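Long-range contact in peptide synthetase NRPS type II-PCP (Streptomyces verticillus, PDB 4NEO), which is a free-standing peptidyl carrier protein of the phosphopantetheine-attachment family, a small helical domain from a nonribosomal peptide synthetase system: residues Gly35-Phe40 with Thr75-Thr80. Residues are numbered along the deposited sequence; the frame is centred on the assembly and turned at random.
Sequences GPHEDF and TVAGMT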
loop_
_atom_site.group_PDB
_atom_site.type_symbol
_atom_site.label_atom_id
_atom_site.label_comp_id
_atom_site.label_asym_id
_atom_site.label_seq_id
_atom_site.Cartn_x
_atom_site.Cartn_y
_atom_site.Cartn_z
ATOM N N GLY A 35 -2.644 -9.727 -3.939
ATOM C CA GLY A 35 -2.473 -9.172 -5.307
ATOM C C GLY A 35 -2.580 -7.613 -5.366
ATOM O O GLY A 35 -3.245 -7.004 -4.536
ATOM N N PRO A 36 -1.922 -6.990 -6.348
ATOM C CA PRO A 36 -1.907 -5.533 -6.456
ATOM C C PRO A 36 -3.292 -4.855 -6.630
ATOM O O PRO A 36 -3.428 -3.697 -6.246
ATOM C CB PRO A 36 -0.991 -5.273 -7.658
ATOM C CG PRO A 36 -1.008 -6.523 -8.472
ATOM C CD PRO A 36 -1.458 -7.655 -7.588
ATOM N N HIS A 37 -4.292 -5.571 -7.160
ATOM C CA HIS A 37 -5.593 -4.987 -7.480
ATOM C C HIS A 37 -6.738 -5.547 -6.690
ATOM O O HIS A 37 -7.903 -5.281 -7.033
ATOM C CB HIS A 37 -5.870 -5.092 -8.983
ATOM C CG HIS A 37 -4.793 -4.475 -9.776
ATOM N ND1 HIS A 37 -4.547 -3.122 -9.733
ATOM C CD2 HIS A 37 -3.822 -5.018 -10.532
ATOM C CE1 HIS A 37 -3.462 -2.857 -10.445
ATOM N NE2 HIS A 37 -2.996 -3.989 -10.931
ATOM N N GLU A 38 -6.428 -6.263 -5.597
ATOM C CA GLU A 38 -7.495 -6.831 -4.764
ATOM C C GLU A 38 -8.062 -5.804 -3.827
ATOM O O GLU A 38 -7.316 -5.101 -3.165
ATOM C CB GLU A 38 -6.951 -8.046 -3.966
ATOM C CG GLU A 38 -6.581 -9.254 -4.830
ATOM C CD GLU A 38 -6.282 -10.493 -3.989
ATOM O OE1 GLU A 38 -7.196 -11.350 -3.886
ATOM O OE2 GLU A 38 -5.156 -10.566 -3.412
ATOM N N ASP A 39 -9.387 -5.718 -3.730
ATOM C CA ASP A 39 -10.021 -4.692 -2.867
ATOM C C ASP A 39 -9.859 -4.995 -1.362
ATOM O O ASP A 39 -10.118 -6.119 -0.918
ATOM C CB ASP A 39 -11.524 -4.515 -3.235
ATOM C CG ASP A 39 -12.207 -3.449 -2.388
ATOM O OD1 ASP A 39 -12.166 -2.260 -2.766
ATOM O OD2 ASP A 39 -12.722 -3.770 -1.295
ATOM N N PHE A 40 -9.500 -3.975 -0.582
ATOM C CA PHE A 40 -9.213 -4.059 0.857
ATOM C C PHE A 40 -10.316 -4.770 1.612
ATOM O O PHE A 40 -10.037 -5.598 2.459
ATOM C CB PHE A 40 -9.074 -2.649 1.442
ATOM C CG PHE A 40 -8.833 -2.600 2.922
ATOM C CD1 PHE A 40 -7.676 -3.120 3.463
ATOM C CD2 PHE A 40 -9.773 -2.031 3.775
ATOM C CE1 PHE A 40 -7.454 -3.074 4.825
ATOM C CE2 PHE A 40 -9.549 -1.978 5.130
ATOM C CZ PHE A 40 -8.388 -2.495 5.651
ATOM N N THR A 75 -6.733 -0.512 -3.115
ATOM C CA THR A 75 -5.874 -1.594 -3.591
ATOM C C THR A 75 -4.439 -1.270 -3.229
ATOM O O THR A 75 -4.086 -0.096 -2.943
ATOM C CB THR A 75 -5.984 -1.857 -5.080
ATOM O OG1 THR A 75 -5.476 -0.731 -5.823
ATOM C CG2 THR A 75 -7.445 -2.146 -5.461
ATOM N N VAL A 76 -3.602 -2.299 -3.218
ATOM C CA VAL A 76 -2.195 -2.091 -2.982
ATOM C C VAL A 76 -1.612 -1.200 -4.095
ATOM O O VAL A 76 -0.837 -0.285 -3.796
ATOM C CB VAL A 76 -1.438 -3.425 -2.985
ATOM C CG1 VAL A 76 0.056 -3.228 -3.218
ATOM C CG2 VAL A 76 -1.723 -4.244 -1.720
ATOM N N ALA A 77 -1.926 -1.502 -5.369
ATOM C CA ALA A 77 -1.391 -0.665 -6.497
ATOM C C ALA A 77 -1.849 0.816 -6.429
ATOM O O ALA A 77 -1.074 1.723 -6.726
ATOM C CB ALA A 77 -1.765 -1.243 -7.840
ATOM N N GLY A 78 -3.114 1.018 -6.076
ATOM C CA GLY A 78 -3.711 2.336 -5.923
ATOM C C GLY A 78 -3.011 3.095 -4.820
ATOM O O GLY A 78 -2.616 4.227 -5.017
HETATM N N MSE A 79 -2.818 2.439 -3.677
HETATM C CA MSE A 79 -2.163 3.053 -2.537
HETATM C C MSE A 79 -0.756 3.403 -2.867
HETATM O O MSE A 79 -0.269 4.489 -2.500
HETATM C CB MSE A 79 -2.273 2.171 -1.309
HETATM C CG MSE A 79 -1.599 2.795 -0.076
HETATM SE SE MSE A 79 -1.965 1.622 1.495
HETATM C CE MSE A 79 -1.410 2.951 2.782
ATOM N N THR A 80 -0.075 2.487 -3.546
ATOM C CA THR A 80 1.303 2.684 -3.975
ATOM C C THR A 80 1.425 3.953 -4.812
ATOM O O THR A 80 2.304 4.802 -4.597
ATOM C CB THR A 80 1.808 1.451 -4.769
ATOM O OG1 THR A 80 1.835 0.334 -3.875
ATOM C CG2 THR A 80 3.222 1.688 -5.287
HETATM O O HOH W 1 -4.581 -4.989 -3.263
HETATM O O HOH W 2 -5.944 -0.971 -8.532
#
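Thr75 overlaps the backbone of His37: its methyl CG2 lies 3.5 Å from His37 O and also borders the carbonyl of Glu38. The contact belongs to the helical carrier-protein fold. Here the long loop after helix 7-28 meets the first turn of helix 76-86, and a type I beta turn, Gly35 to Glu38, sits against the helix start. Thr75 is the N-cap. Its OG1 lies between the backbone N and the carbonyl carbon (chi1 66°) and accepts from Gly78 N at 2.9 Å. The same rotation puts CG2 anti to the carbonyl carbon, against the loop.

The loop also supplies a partner for the helix start. Ala77 N donates to Pro36 O at 2.8 Å, almost straight at 169°. The N-H lies in the carbonyl plane, on a lone pair. Val76 N, also in the first turn, donates to a water that in turn donates to Gly35 O and Glu38 O. This water ties both ends of the turn to the helix. Across the turn, Gly35 N donates to Glu38 OE2 on the anti side of the carboxylate.

The methyl of Ala77 packs against two loop side chains, Pro36 and His37, which both approach from the loop side. Pro36 CB is 4.1 Å from Ala77 CB, and His37 CE1 approaches the same methyl obliquely. Pro36 CB also lies over one face of the imidazole, offset toward its rim. Beyond the loop, Val76 rests on Trp25 of helix 7-28. Asp39 OD2 accepts from Ala41 N and Ala42 N and forms a salt bridge with Arg74. A second water bridges the two segments at the imidazole edge, lying in the ring plane 2.8 Å from His37 ND1 and equally far from Thr75 OG1.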